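Local coordinates for hypothetical shikimate 5-dehydrogenase-like protein HI0607 (Haemophilus influenzae, PDB 1NPY) that catalyses the NADP(+)-dependent oxidation of shikimate to 3-dehydroshikimate in vitro, but so weakly that shikimate may not be its biological substrate, at residues L116-V122 with F138-E144; I57-A61 with Q246-H252; L12-S17 with A39-I45; Y26-L31 with P255-L259. One frame throughout, in Å; residues are numbered along the deposited sequence.

Contact 1. Residues L116-V122 with F138-E144; sequences LNKNAKV and FKNSGFE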
loop_
_atom_site.group_PDB
_atom_site.type_symbol
_atom_site.label_atom_id
_atom_site.label_comp_id
_atom_site.label_asym_id
_atom_site.label_seq_id
_atom_site.Cartn_x
_atom_site.Cartn_y
_atom_site.Cartn_z
ATOM N N LEU A 116 -7.809 -15.552 3.445
ATOM C CA LEU A 116 -8.450 -15.080 4.663
ATOM C C LEU A 116 -9.940 -15.338 4.497
ATOM O O LEU A 116 -10.486 -15.169 3.413
ATOM C CB LEU A 116 -8.210 -13.585 4.902
ATOM C CG LEU A 116 -6.718 -13.264 5.015
ATOM C CD1 LEU A 116 -6.518 -11.842 5.483
ATOM C CD2 LEU A 116 -5.966 -14.209 5.967
ATOM N N ASN A 117 -10.567 -15.719 5.601
ATOM C CA ASN A 117 -11.952 -16.185 5.673
ATOM C C ASN A 117 -12.879 -14.986 5.858
ATOM O O ASN A 117 -12.831 -14.334 6.911
ATOM C CB ASN A 117 -12.001 -17.074 6.918
ATOM C CG ASN A 117 -13.363 -17.678 7.190
ATOM O OD1 ASN A 117 -13.504 -18.461 8.137
ATOM N ND2 ASN A 117 -14.349 -17.348 6.372
ATOM N N LYS A 118 -13.692 -14.659 4.855
ATOM C CA LYS A 118 -14.579 -13.498 4.943
ATOM C C LYS A 118 -15.577 -13.549 6.104
ATOM O O LYS A 118 -16.161 -12.532 6.454
ATOM C CB LYS A 118 -15.332 -13.247 3.630
ATOM C CG LYS A 118 -16.377 -14.314 3.293
ATOM C CD LYS A 118 -17.146 -14.009 2.034
ATOM C CE LYS A 118 -18.399 -14.884 1.896
ATOM N NZ LYS A 118 -19.254 -15.078 3.117
ATOM N N ASN A 119 -15.767 -14.716 6.707
ATOM C CA ASN A 119 -16.644 -14.832 7.864
ATOM C C ASN A 119 -15.947 -14.512 9.177
ATOM O O ASN A 119 -16.565 -14.454 10.241
ATOM C CB ASN A 119 -17.213 -16.248 7.922
ATOM C CG ASN A 119 -18.130 -16.524 6.751
ATOM O OD1 ASN A 119 -18.980 -15.692 6.435
ATOM N ND2 ASN A 119 -17.942 -17.660 6.084
ATOM N N ALA A 120 -14.634 -14.322 9.125
ATOM C CA ALA A 120 -13.853 -14.031 10.322
ATOM C C ALA A 120 -14.047 -12.590 10.778
ATOM O O ALA A 120 -14.266 -11.695 9.963
ATOM C CB ALA A 120 -12.390 -14.291 10.033
ATOM N N LYS A 121 -13.883 -12.370 12.079
ATOM C CA LYS A 121 -13.963 -11.056 12.698
ATOM C C LYS A 121 -12.615 -10.344 12.565
ATOM O O LYS A 121 -11.564 -10.930 12.868
ATOM C CB LYS A 121 -14.343 -11.181 14.168
ATOM C CG LYS A 121 -15.804 -11.559 14.421
ATOM C CD LYS A 121 -16.030 -12.046 15.845
ATOM C CE LYS A 121 -15.698 -10.967 16.854
ATOM N NZ LYS A 121 -16.154 -11.254 18.247
ATOM N N VAL A 122 -12.662 -9.139 12.004
ATOM C CA VAL A 122 -11.468 -8.319 11.774
ATOM C C VAL A 122 -11.473 -7.097 12.698
ATOM O O VAL A 122 -12.505 -6.473 12.887
ATOM C CB VAL A 122 -11.436 -7.803 10.323
ATOM C CG1 VAL A 122 -10.149 -7.023 10.041
ATOM C CG2 VAL A 122 -11.553 -8.994 9.373
ATOM N N PHE A 138 -11.010 -5.019 2.565
ATOM C CA PHE A 138 -11.795 -6.034 3.270
ATOM C C PHE A 138 -13.264 -5.977 2.878
ATOM O O PHE A 138 -13.882 -7.013 2.648
ATOM C CB PHE A 138 -11.586 -5.942 4.780
ATOM C CG PHE A 138 -10.353 -6.664 5.253
ATOM C CD1 PHE A 138 -10.358 -8.038 5.421
ATOM C CD2 PHE A 138 -9.181 -5.969 5.516
ATOM C CE1 PHE A 138 -9.250 -8.712 5.835
ATOM C CE2 PHE A 138 -8.067 -6.636 5.967
ATOM C CZ PHE A 138 -8.091 -8.011 6.118
ATOM N N LYS A 139 -13.811 -4.780 2.739
ATOM C CA LYS A 139 -15.234 -4.619 2.476
ATOM C C LYS A 139 -15.507 -5.194 1.100
ATOM O O LYS A 139 -16.469 -5.951 0.918
ATOM C CB LYS A 139 -15.615 -3.138 2.490
ATOM C CG LYS A 139 -17.096 -2.838 2.220
ATOM C CD LYS A 139 -17.915 -3.258 3.427
ATOM C CE LYS A 139 -19.409 -2.976 3.218
ATOM N NZ LYS A 139 -19.699 -2.920 1.758
ATOM N N ASN A 140 -14.667 -4.848 0.129
ATOM C CA ASN A 140 -14.955 -5.298 -1.227
ATOM C C ASN A 140 -14.574 -6.752 -1.463
ATOM O O ASN A 140 -14.879 -7.314 -2.509
ATOM C CB ASN A 140 -14.297 -4.365 -2.236
ATOM C CG ASN A 140 -14.898 -2.986 -2.189
ATOM O OD1 ASN A 140 -16.016 -2.800 -1.698
ATOM N ND2 ASN A 140 -14.139 -1.995 -2.634
ATOM N N SER A 141 -13.914 -7.371 -0.487
ATOM C CA SER A 141 -13.669 -8.807 -0.473
ATOM C C SER A 141 -14.759 -9.591 0.261
ATOM O O SER A 141 -14.595 -10.791 0.510
ATOM C CB SER A 141 -12.302 -9.070 0.169
ATOM O OG SER A 141 -11.267 -8.524 -0.643
ATOM N N GLY A 142 -15.786 -8.893 0.733
ATOM C CA GLY A 142 -16.960 -9.533 1.305
ATOM C C GLY A 142 -16.958 -9.723 2.807
ATOM O O GLY A 142 -17.762 -10.494 3.351
ATOM N N PHE A 143 -16.071 -9.012 3.500
ATOM C CA PHE A 143 -16.000 -9.135 4.954
ATOM C C PHE A 143 -17.023 -8.183 5.528
ATOM O O PHE A 143 -17.013 -6.979 5.228
ATOM C CB PHE A 143 -14.609 -8.763 5.499
ATOM C CG PHE A 143 -13.559 -9.798 5.236
ATOM C CD1 PHE A 143 -12.916 -10.408 6.299
ATOM C CD2 PHE A 143 -13.162 -10.126 3.949
ATOM C CE1 PHE A 143 -11.940 -11.366 6.061
ATOM C CE2 PHE A 143 -12.207 -11.103 3.700
ATOM C CZ PHE A 143 -11.560 -11.697 4.769
ATOM N N GLU A 144 -17.931 -8.737 6.327
ATOM C CA GLU A 144 -18.938 -7.910 6.974
ATOM C C GLU A 144 -18.620 -7.661 8.444
ATOM O O GLU A 144 -19.199 -6.756 9.035
ATOM C CB GLU A 144 -20.329 -8.529 6.769
ATOM C CG GLU A 144 -20.756 -8.634 5.311
ATOM C CD GLU A 144 -20.977 -7.298 4.608
ATOM O OE1 GLU A 144 -21.498 -7.336 3.471
ATOM O OE2 GLU A 144 -20.640 -6.201 5.123
HETATM O O HOH W 1 -18.745 -11.516 6.516
#
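The ring of Phe143 is the bump of this contact, and the segment Leu116-Val122, with its type I turn at Asn117-Ala120, supplies the hollow. Lys118 covers one face: its CA sits 3.4 Å from the centroid of the Phe143 ring, 8° off the ring normal, a CH-pi contact made by backbone rather than side chain. The opposite face takes Phe138, whose CD1 lies over the ring centre, so the ring is clamped between turn and helix. Leu116 CB lies at the ring edge, 3.8 Å from Phe143 CZ, and Val122 CG2 fills in beside Phe143 CD1 at 3.6 Å. Gly142, with positive phi, ends helix 131-140 in a Schellman motif, and the CB of Lys118 rests 3.7 Å from Gly142 O. A water bridges Lys118 O and Glu144 N at the border. Ile111 and Ile178 also touch the Phe143 side chain. This packing joins the entry to strand 122-125 with the end of the following helix, the first beta-alpha unit of a Rossmann-type NADP(+)-binding domain.

Contact 2. Residues I57-A61 with Q246-H252; sequences IRGCA and QFELYTH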
loop_
_atom_site.group_PDB
_atom_site.type_symbol
_atom_site.label_atom_id
_atom_site.label_comp_id
_atom_site.label_asym_id
_atom_site.label_seq_id
_atom_site.Cartn_x
_atom_site.Cartn_y
_atom_site.Cartn_z
ATOM N N ILE A 57 5.729 10.839 -20.706
ATOM C CA ILE A 57 6.221 9.973 -19.640
ATOM C C ILE A 57 5.174 8.863 -19.450
ATOM O O ILE A 57 3.990 9.130 -19.396
ATOM C CB ILE A 57 6.460 10.848 -18.381
ATOM C CG1 ILE A 57 7.663 11.758 -18.664
ATOM C CG2 ILE A 57 6.545 10.004 -17.134
ATOM C CD1 ILE A 57 8.021 12.771 -17.603
ATOM N N ARG A 58 5.592 7.606 -19.354
ATOM C CA ARG A 58 4.684 6.476 -19.382
ATOM C C ARG A 58 3.919 6.210 -18.100
ATOM O O ARG A 58 2.741 5.860 -18.118
ATOM C CB ARG A 58 5.521 5.239 -19.689
ATOM C CG ARG A 58 4.798 3.917 -19.635
ATOM C CD ARG A 58 3.546 3.815 -20.460
ATOM N NE ARG A 58 2.881 2.544 -20.224
ATOM C CZ ARG A 58 1.663 2.223 -20.616
ATOM N NH1 ARG A 58 0.906 3.109 -21.244
ATOM N NH2 ARG A 58 1.161 1.021 -20.334
ATOM N N GLY A 59 4.596 6.392 -16.971
ATOM C CA GLY A 59 4.050 5.911 -15.715
ATOM C C GLY A 59 4.528 6.814 -14.595
ATOM O O GLY A 59 5.655 7.281 -14.641
ATOM N N CYS A 60 3.657 7.114 -13.639
ATOM C CA CYS A 60 4.067 7.935 -12.491
ATOM C C CYS A 60 3.425 7.462 -11.180
ATOM O O CYS A 60 2.201 7.529 -11.007
ATOM C CB CYS A 60 3.714 9.405 -12.782
ATOM S SG CYS A 60 4.245 10.579 -11.489
ATOM N N ALA A 61 4.261 7.072 -10.233
ATOM C CA ALA A 61 3.801 6.794 -8.881
ATOM C C ALA A 61 3.556 8.120 -8.180
ATOM O O ALA A 61 4.217 9.119 -8.459
ATOM C CB ALA A 61 4.761 5.917 -8.090
ATOM N N GLN A 246 2.303 -1.695 -10.141
ATOM C CA GLN A 246 2.693 -0.542 -10.955
ATOM C C GLN A 246 3.557 -0.978 -12.130
ATOM O O GLN A 246 3.327 -0.576 -13.272
ATOM C CB GLN A 246 3.428 0.520 -10.144
ATOM C CG GLN A 246 2.561 1.123 -9.069
ATOM C CD GLN A 246 3.314 2.030 -8.130
ATOM O OE1 GLN A 246 4.484 1.771 -7.833
ATOM N NE2 GLN A 246 2.658 3.088 -7.656
ATOM N N PHE A 247 4.544 -1.822 -11.850
ATOM C CA PHE A 247 5.468 -2.241 -12.898
ATOM C C PHE A 247 4.713 -2.901 -14.043
ATOM O O PHE A 247 4.959 -2.623 -15.237
ATOM C CB PHE A 247 6.502 -3.187 -12.304
ATOM C CG PHE A 247 7.556 -3.602 -13.267
ATOM C CD1 PHE A 247 8.805 -2.997 -13.233
ATOM C CD2 PHE A 247 7.343 -4.631 -14.181
ATOM C CE1 PHE A 247 9.798 -3.358 -14.105
ATOM C CE2 PHE A 247 8.359 -4.984 -15.073
ATOM C CZ PHE A 247 9.584 -4.392 -15.011
ATOM N N GLU A 248 3.755 -3.745 -13.671
ATOM C CA GLU A 248 2.954 -4.475 -14.649
ATOM C C GLU A 248 2.041 -3.518 -15.424
ATOM O O GLU A 248 1.866 -3.642 -16.633
ATOM C CB GLU A 248 2.130 -5.588 -13.999
ATOM C CG GLU A 248 1.445 -6.486 -15.022
ATOM C CD GLU A 248 0.648 -7.596 -14.357
ATOM O OE1 GLU A 248 -0.235 -8.230 -14.986
ATOM O OE2 GLU A 248 0.931 -7.848 -13.168
ATOM N N LEU A 249 1.493 -2.519 -14.754
ATOM C CA LEU A 249 0.693 -1.524 -15.454
ATOM C C LEU A 249 1.521 -0.764 -16.495
ATOM O O LEU A 249 1.059 -0.465 -17.595
ATOM C CB LEU A 249 0.051 -0.574 -14.460
ATOM C CG LEU A 249 -1.163 -1.142 -13.738
ATOM C CD1 LEU A 249 -1.516 -0.322 -12.511
ATOM C CD2 LEU A 249 -2.390 -1.261 -14.629
ATOM N N TYR A 250 2.742 -0.409 -16.128
ATOM C CA TYR A 250 3.542 0.428 -17.028
ATOM C C TYR A 250 4.103 -0.362 -18.214
ATOM O O TYR A 250 4.171 0.180 -19.315
ATOM C CB TYR A 250 4.719 1.076 -16.317
ATOM C CG TYR A 250 4.423 1.885 -15.063
ATOM C CD1 TYR A 250 3.210 2.520 -14.849
ATOM C CD2 TYR A 250 5.397 2.025 -14.097
ATOM C CE1 TYR A 250 2.978 3.233 -13.676
ATOM C CE2 TYR A 250 5.178 2.717 -12.914
ATOM C CZ TYR A 250 3.965 3.349 -12.733
ATOM O OH TYR A 250 3.752 4.022 -11.556
ATOM N N THR A 251 4.561 -1.593 -17.976
ATOM C CA THR A 251 5.358 -2.337 -18.961
ATOM C C THR A 251 4.601 -3.462 -19.680
ATOM O O THR A 251 5.118 -4.047 -20.631
ATOM C CB THR A 251 6.523 -3.052 -18.314
ATOM O OG1 THR A 251 6.004 -4.040 -17.406
ATOM C CG2 THR A 251 7.399 -2.106 -17.495
ATOM N N HIS A 252 3.468 -3.845 -19.117
ATOM C CA HIS A 252 2.691 -5.014 -19.539
ATOM C C HIS A 252 3.377 -6.357 -19.326
ATOM O O HIS A 252 3.032 -7.362 -19.952
ATOM C CB HIS A 252 2.234 -4.898 -20.994
ATOM C CG HIS A 252 1.289 -3.759 -21.202
ATOM N ND1 HIS A 252 1.501 -2.779 -22.144
ATOM C CD2 HIS A 252 0.187 -3.396 -20.509
ATOM C CE1 HIS A 252 0.523 -1.896 -22.067
ATOM N NE2 HIS A 252 -0.284 -2.242 -21.081
HETATM O O HOH W 2 -1.603 0.483 -20.882
#
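Tyr250 is met twice by segment 57-61: the Arg58 guanidinium takes its carbonyl and Gly59 lies over its ring. The Arg58 chain leaves with CG anti to the backbone N (chi1 174°) and bends at chi2, which brings NE to Tyr250 O at 2.8 Å. That bond is fairly straight (159° at the hydrogen), uses a carbonyl lone pair and lies close to the guanidinium plane. From NH2, weak bonds reach Tyr250 O and Leu249 O, and a water links it to His252 NE2. The other terminal nitrogen, NH1, turns to Asp93 in a salt bridge. Here the end of helix 235-251 (residues 246-251) runs nearly antiparallel to strand 59-61 (160°) and packs on the mixed sheet of the substrate-binding domain. The Tyr250 ring turns one face to Gly59, whose CA stands 3.8 Å from the ring centroid, a CH-pi contact, while Gln246 O faces the opposite side. Two residues on, Ala61 CB meets Gln246 NE2 at 3.6 Å, one helical turn before Tyr250; that amide donates to Thr89 OG1, and the Gln246 side chain lies about 7 Å from that of Asp103, an inferred substrate-binding residue.

Contact 3. Residues L12-S17 with A39-I45; sequences LSGRPS and AFTTQDI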
loop_
_atom_site.group_PDB
_atom_site.type_symbol
_atom_site.label_atom_id
_atom_site.label_comp_id
_atom_site.label_asym_id
_atom_site.label_seq_id
_atom_site.Cartn_x
_atom_site.Cartn_y
_atom_site.Cartn_z
ATOM N N LEU A 12 6.400 10.909 -7.957
ATOM C CA LEU A 12 6.320 12.262 -7.417
ATOM C C LEU A 12 5.967 12.163 -5.945
ATOM O O LEU A 12 4.963 11.556 -5.601
ATOM C CB LEU A 12 5.238 13.080 -8.128
ATOM C CG LEU A 12 5.548 13.622 -9.510
ATOM C CD1 LEU A 12 4.260 14.119 -10.122
ATOM C CD2 LEU A 12 6.591 14.756 -9.496
ATOM N N SER A 13 6.760 12.794 -5.078
ATOM C CA SER A 13 6.514 12.785 -3.640
ATOM C C SER A 13 7.148 14.035 -3.050
ATOM O O SER A 13 8.098 14.579 -3.611
ATOM C CB SER A 13 7.226 11.663 -2.878
ATOM O OG SER A 13 7.645 10.606 -3.699
ATOM N N GLY A 14 6.680 14.407 -1.865
ATOM C CA GLY A 14 7.255 15.538 -1.158
ATOM C C GLY A 14 8.622 15.185 -0.604
ATOM O O GLY A 14 9.491 16.071 -0.471
ATOM N N ARG A 15 8.826 13.897 -0.322
ATOM C CA ARG A 15 10.087 13.388 0.210
ATOM C C ARG A 15 10.446 12.093 -0.512
ATOM O O ARG A 15 10.114 10.996 -0.052
ATOM C CB ARG A 15 10.010 13.151 1.729
ATOM C CG ARG A 15 9.972 14.443 2.549
ATOM C CD ARG A 15 10.995 15.521 2.175
ATOM N NE ARG A 15 12.353 15.243 2.634
ATOM C CZ ARG A 15 12.747 15.275 3.901
ATOM N NH1 ARG A 15 11.891 15.546 4.881
ATOM N NH2 ARG A 15 14.016 15.009 4.190
ATOM N N PRO A 16 11.077 12.232 -1.673
ATOM C CA PRO A 16 11.435 11.044 -2.453
ATOM C C PRO A 16 12.314 10.036 -1.716
ATOM O O PRO A 16 13.201 10.369 -0.908
ATOM C CB PRO A 16 12.181 11.620 -3.659
ATOM C CG PRO A 16 11.745 13.057 -3.783
ATOM C CD PRO A 16 11.474 13.472 -2.359
ATOM N N SER A 17 12.004 8.775 -1.997
ATOM C CA SER A 17 12.768 7.636 -1.529
ATOM C C SER A 17 13.557 7.041 -2.703
ATOM O O SER A 17 13.352 7.402 -3.864
ATOM C CB SER A 17 11.814 6.617 -0.910
ATOM O OG SER A 17 12.275 5.285 -1.027
ATOM N N ALA A 39 12.790 8.930 -9.352
ATOM C CA ALA A 39 11.976 9.732 -8.457
ATOM C C ALA A 39 12.211 11.226 -8.667
ATOM O O ALA A 39 13.340 11.708 -8.828
ATOM C CB ALA A 39 12.286 9.354 -7.013
ATOM N N PHE A 40 11.104 11.955 -8.599
ATOM C CA PHE A 40 11.102 13.406 -8.719
ATOM C C PHE A 40 10.321 14.012 -7.566
ATOM O O PHE A 40 9.612 13.332 -6.824
ATOM C CB PHE A 40 10.459 13.851 -10.034
ATOM C CG PHE A 40 11.209 13.503 -11.292
ATOM C CD1 PHE A 40 11.900 14.466 -12.007
ATOM C CD2 PHE A 40 11.103 12.246 -11.858
ATOM C CE1 PHE A 40 12.530 14.165 -13.200
ATOM C CE2 PHE A 40 11.723 11.945 -13.057
ATOM C CZ PHE A 40 12.437 12.909 -13.743
ATOM N N THR A 41 10.453 15.316 -7.369
ATOM C CA THR A 41 9.587 16.068 -6.479
ATOM C C THR A 41 9.102 17.299 -7.229
ATOM O O THR A 41 9.510 17.580 -8.356
ATOM C CB THR A 41 10.286 16.457 -5.173
ATOM O OG1 THR A 41 9.334 16.973 -4.220
ATOM C CG2 THR A 41 11.315 17.550 -5.466
ATOM N N THR A 42 8.157 17.990 -6.608
ATOM C CA THR A 42 7.567 19.187 -7.184
ATOM C C THR A 42 6.874 19.972 -6.094
ATOM O O THR A 42 6.563 19.433 -5.023
ATOM C CB THR A 42 6.529 18.814 -8.286
ATOM O OG1 THR A 42 6.014 19.972 -8.951
ATOM C CG2 THR A 42 5.299 18.138 -7.692
ATOM N N GLN A 43 6.737 21.264 -6.371
ATOM C CA GLN A 43 5.882 22.139 -5.573
ATOM C C GLN A 43 4.697 22.640 -6.383
ATOM O O GLN A 43 3.952 23.522 -5.940
ATOM C CB GLN A 43 6.687 23.310 -5.005
ATOM C CG GLN A 43 7.852 22.919 -4.111
ATOM C CD GLN A 43 8.440 24.150 -3.480
ATOM O OE1 GLN A 43 9.304 24.798 -4.073
ATOM N NE2 GLN A 43 7.913 24.532 -2.323
ATOM N N ASP A 44 4.446 22.027 -7.536
ATOM C CA ASP A 44 3.331 22.406 -8.395
ATOM C C ASP A 44 2.732 21.183 -9.080
ATOM O O ASP A 44 3.041 20.931 -10.255
ATOM C CB ASP A 44 3.872 23.358 -9.457
ATOM C CG ASP A 44 2.825 23.941 -10.378
ATOM O OD1 ASP A 44 1.619 23.585 -10.380
ATOM O OD2 ASP A 44 3.177 24.816 -11.192
ATOM N N ILE A 45 1.887 20.457 -8.350
ATOM C CA ILE A 45 1.302 19.201 -8.825
ATOM C C ILE A 45 0.595 19.401 -10.162
ATOM O O ILE A 45 0.680 18.518 -11.040
ATOM C CB ILE A 45 0.408 18.538 -7.736
ATOM C CG1 ILE A 45 0.055 17.077 -8.053
ATOM C CG2 ILE A 45 -0.868 19.319 -7.560
ATOM C CD1 ILE A 45 1.265 16.210 -8.361
HETATM O O HOH W 3 9.321 10.729 -5.732
#
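Thr41 reaches over to Ser13, its OG1 donating to Ser13 O at 2.8 Å. The hydroxyl lies opposite the backbone N (chi1 -169°) and the methyl between N and carbonyl carbon, which turns OG1 to the carbonyl, 19° from its plane. Ser13 N returns a weak bond to Phe40 O, and a water spans Ser13 OG and that same carbonyl. Leu12 and Phe40 form a parallel bridge, with both side chains on one face of the sheet; here meet the C-terminal ends of strand 7-12 and strand 35-40, outermost within the chain, parallel neighbours joined by a beta-alpha-beta crossover through helix 19-31 in the substrate-binding domain. Leu12 carries CG beside its backbone N (chi1 -77°) and splits its methyls between neighbours: CD2 lies 4.0 Å from both Phe40 CB and Thr42 CG2, and CD1 touches Ile45 CD1 at 4.1 Å. Thr42 sends OG1 the other way, to Asp44 N, in an ST turn just ahead of helix 45-55. At the outer margin Pro16 lays CB against Ala39 CB at 4.0 Å and CG beside Phe40 O. The side chain of Ser13 lies about 8 Å from that of Lys67, the inferred proton donor or acceptor.

Contact 4. Residues Y26-L31 with P255-L259; sequences YLYDKL and PSDEL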
loop_
_atom_site.group_PDB
_atom_site.type_symbol
_atom_site.label_atom_id
_atom_site.label_comp_id
_atom_site.label_asym_id
_atom_site.label_seq_id
_atom_site.Cartn_x
_atom_site.Cartn_y
_atom_site.Cartn_z
ATOM N N TYR A 26 16.301 -2.169 -11.674
ATOM C CA TYR A 26 16.784 -3.545 -11.649
ATOM C C TYR A 26 15.949 -4.473 -12.527
ATOM O O TYR A 26 16.493 -5.262 -13.316
ATOM C CB TYR A 26 16.795 -4.041 -10.214
ATOM C CG TYR A 26 17.345 -5.440 -10.022
ATOM C CD1 TYR A 26 18.707 -5.679 -9.882
ATOM C CD2 TYR A 26 16.480 -6.522 -9.971
ATOM C CE1 TYR A 26 19.205 -6.981 -9.691
ATOM C CE2 TYR A 26 16.964 -7.816 -9.778
ATOM C CZ TYR A 26 18.316 -8.032 -9.638
ATOM O OH TYR A 26 18.771 -9.331 -9.441
ATOM N N LEU A 27 14.634 -4.377 -12.366
ATOM C CA LEU A 27 13.747 -5.220 -13.169
ATOM C C LEU A 27 13.784 -4.868 -14.646
ATOM O O LEU A 27 13.715 -5.788 -15.468
ATOM C CB LEU A 27 12.321 -5.175 -12.624
ATOM C CG LEU A 27 12.129 -5.824 -11.251
ATOM C CD1 LEU A 27 10.826 -5.443 -10.581
ATOM C CD2 LEU A 27 12.308 -7.335 -11.358
ATOM N N TYR A 28 13.865 -3.597 -15.042
ATOM C CA TYR A 28 14.009 -3.297 -16.471
ATOM C C TYR A 28 15.216 -3.982 -17.077
ATOM O O TYR A 28 15.152 -4.540 -18.157
ATOM C CB TYR A 28 14.141 -1.801 -16.776
ATOM C CG TYR A 28 13.007 -0.957 -16.254
ATOM C CD1 TYR A 28 11.678 -1.349 -16.322
ATOM C CD2 TYR A 28 13.265 0.313 -15.761
ATOM C CE1 TYR A 28 10.658 -0.520 -15.855
ATOM C CE2 TYR A 28 12.249 1.159 -15.342
ATOM C CZ TYR A 28 10.945 0.741 -15.359
ATOM O OH TYR A 28 9.910 1.530 -14.909
ATOM N N ASP A 29 16.325 -3.944 -16.350
ATOM C CA ASP A 29 17.532 -4.590 -16.806
ATOM C C ASP A 29 17.324 -6.096 -16.986
ATOM O O ASP A 29 17.687 -6.641 -18.037
ATOM C CB ASP A 29 18.663 -4.246 -15.847
ATOM C CG ASP A 29 19.940 -4.932 -16.253
ATOM O OD1 ASP A 29 20.453 -4.558 -17.325
ATOM O OD2 ASP A 29 20.424 -5.861 -15.581
ATOM N N LYS A 30 16.791 -6.762 -15.962
ATOM C CA LYS A 30 16.629 -8.209 -15.971
ATOM C C LYS A 30 15.653 -8.670 -17.039
ATOM O O LYS A 30 15.829 -9.771 -17.578
ATOM C CB LYS A 30 16.221 -8.760 -14.599
ATOM C CG LYS A 30 17.279 -8.568 -13.508
ATOM C CD LYS A 30 18.439 -9.535 -13.723
ATOM C CE LYS A 30 19.504 -9.496 -12.649
ATOM N NZ LYS A 30 20.151 -10.840 -12.593
ATOM N N LEU A 31 14.643 -7.859 -17.351
ATOM C CA LEU A 31 13.617 -8.222 -18.326
ATOM C C LEU A 31 13.860 -7.713 -19.751
ATOM O O LEU A 31 13.063 -7.993 -20.647
ATOM C CB LEU A 31 12.237 -7.759 -17.847
ATOM C CG LEU A 31 11.561 -8.577 -16.742
ATOM C CD1 LEU A 31 10.159 -8.043 -16.477
ATOM C CD2 LEU A 31 11.437 -10.029 -17.135
ATOM N N PRO A 255 6.850 -9.481 -13.550
ATOM C CA PRO A 255 8.079 -10.241 -13.317
ATOM C C PRO A 255 7.758 -11.490 -12.519
ATOM O O PRO A 255 6.795 -11.496 -11.750
ATOM C CB PRO A 255 8.974 -9.281 -12.527
ATOM C CG PRO A 255 8.320 -7.993 -12.658
ATOM C CD PRO A 255 6.844 -8.205 -12.814
ATOM N N SER A 256 8.584 -12.512 -12.698
ATOM C CA SER A 256 8.496 -13.748 -11.934
ATOM C C SER A 256 8.715 -13.490 -10.456
ATOM O O SER A 256 9.379 -12.530 -10.074
ATOM C CB SER A 256 9.591 -14.727 -12.364
ATOM O OG SER A 256 10.887 -14.274 -11.982
ATOM N N ASP A 257 8.220 -14.425 -9.655
ATOM C CA ASP A 257 8.389 -14.358 -8.210
ATOM C C ASP A 257 9.873 -14.348 -7.871
ATOM O O ASP A 257 10.286 -13.638 -6.953
ATOM C CB ASP A 257 7.720 -15.547 -7.519
ATOM C CG ASP A 257 6.214 -15.550 -7.655
ATOM O OD1 ASP A 257 5.573 -14.481 -7.791
ATOM O OD2 ASP A 257 5.636 -16.648 -7.581
ATOM N N GLU A 258 10.682 -15.112 -8.603
ATOM C CA GLU A 258 12.121 -15.153 -8.338
ATOM C C GLU A 258 12.763 -13.797 -8.567
ATOM O O GLU A 258 13.485 -13.305 -7.690
ATOM C CB GLU A 258 12.858 -16.238 -9.134
ATOM C CG GLU A 258 14.367 -16.218 -8.953
ATOM C CD GLU A 258 15.118 -17.353 -9.633
ATOM O OE1 GLU A 258 14.493 -18.197 -10.312
ATOM O OE2 GLU A 258 16.355 -17.391 -9.435
ATOM N N LEU A 259 12.418 -13.149 -9.680
ATOM C CA LEU A 259 13.002 -11.840 -9.914
ATOM C C LEU A 259 12.456 -10.791 -8.947
ATOM O O LEU A 259 13.196 -9.896 -8.558
ATOM C CB LEU A 259 12.753 -11.336 -11.329
ATOM C CG LEU A 259 13.918 -10.758 -12.131
ATOM C CD1 LEU A 259 15.182 -11.616 -12.175
ATOM C CD2 LEU A 259 13.333 -10.603 -13.543
#
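Pro255 opens the second segment by setting its ring against two leucines of helix 19-31. Its CB lies 4.0 Å from Leu27 CD2 and its CG 4.2 Å from Leu31 CD1; Leu27 meets the proline at about a right angle. Phe247 of helix 235-251 packs on Pro255, Leu27 and Leu31, completing an apolar cluster. Ser256 comes next as the N-cap of helix 257-268, its OG accepting from Leu259 N at 3.0 Å with an angle of 165° at the hydrogen. This bond ties down the first turn, and Leu259 projects from it toward the other helix. Leu259 buries the largest area of any residue here. Its chi1 of -133° is not a staggered value, and its branch ends between Leu27, Lys30 and Leu31. Leu27 CD2 slides alongside CG of Leu259 at 3.9 Å, the two side chains pointing in opposite directions. CD2 of Leu259 presses on Lys30 CB at 3.6 Å and on Leu31 CD2 at 4.1 Å. Leu259 O lies at the edge of the Tyr26 ring, a long contact. This is apolar packing of the N-terminal end of the C-terminal helix 257-268, with the loop before it, against helix 19-31 of the substrate-binding domain.

From the N terminus, strand 7-12 leads into contact 3, which closes a short loop once helix 19-31 has passed and strand 35-40 has come alongside. Helix 19-31 lies inside that loop and supplies the first half of contact 4, so contacts 3 and 4 cross. Contact 2 begins next, on strand 59-62, and touches contact 3 through a probable hydrogen bond from Leu12 N to Ala61 O. The chain then runs to the nucleotide-binding domain, where contact 1 closes locally, nested within contacts 2 and 4. Helix 235-251 returns to complete contact 2, and helix 257-268 closes contact 4 around it; Phe247 of contact 2 packs on residues of contact 4. Contact 1 stands apart, about 16 Å from contact 2 at the nearest atoms.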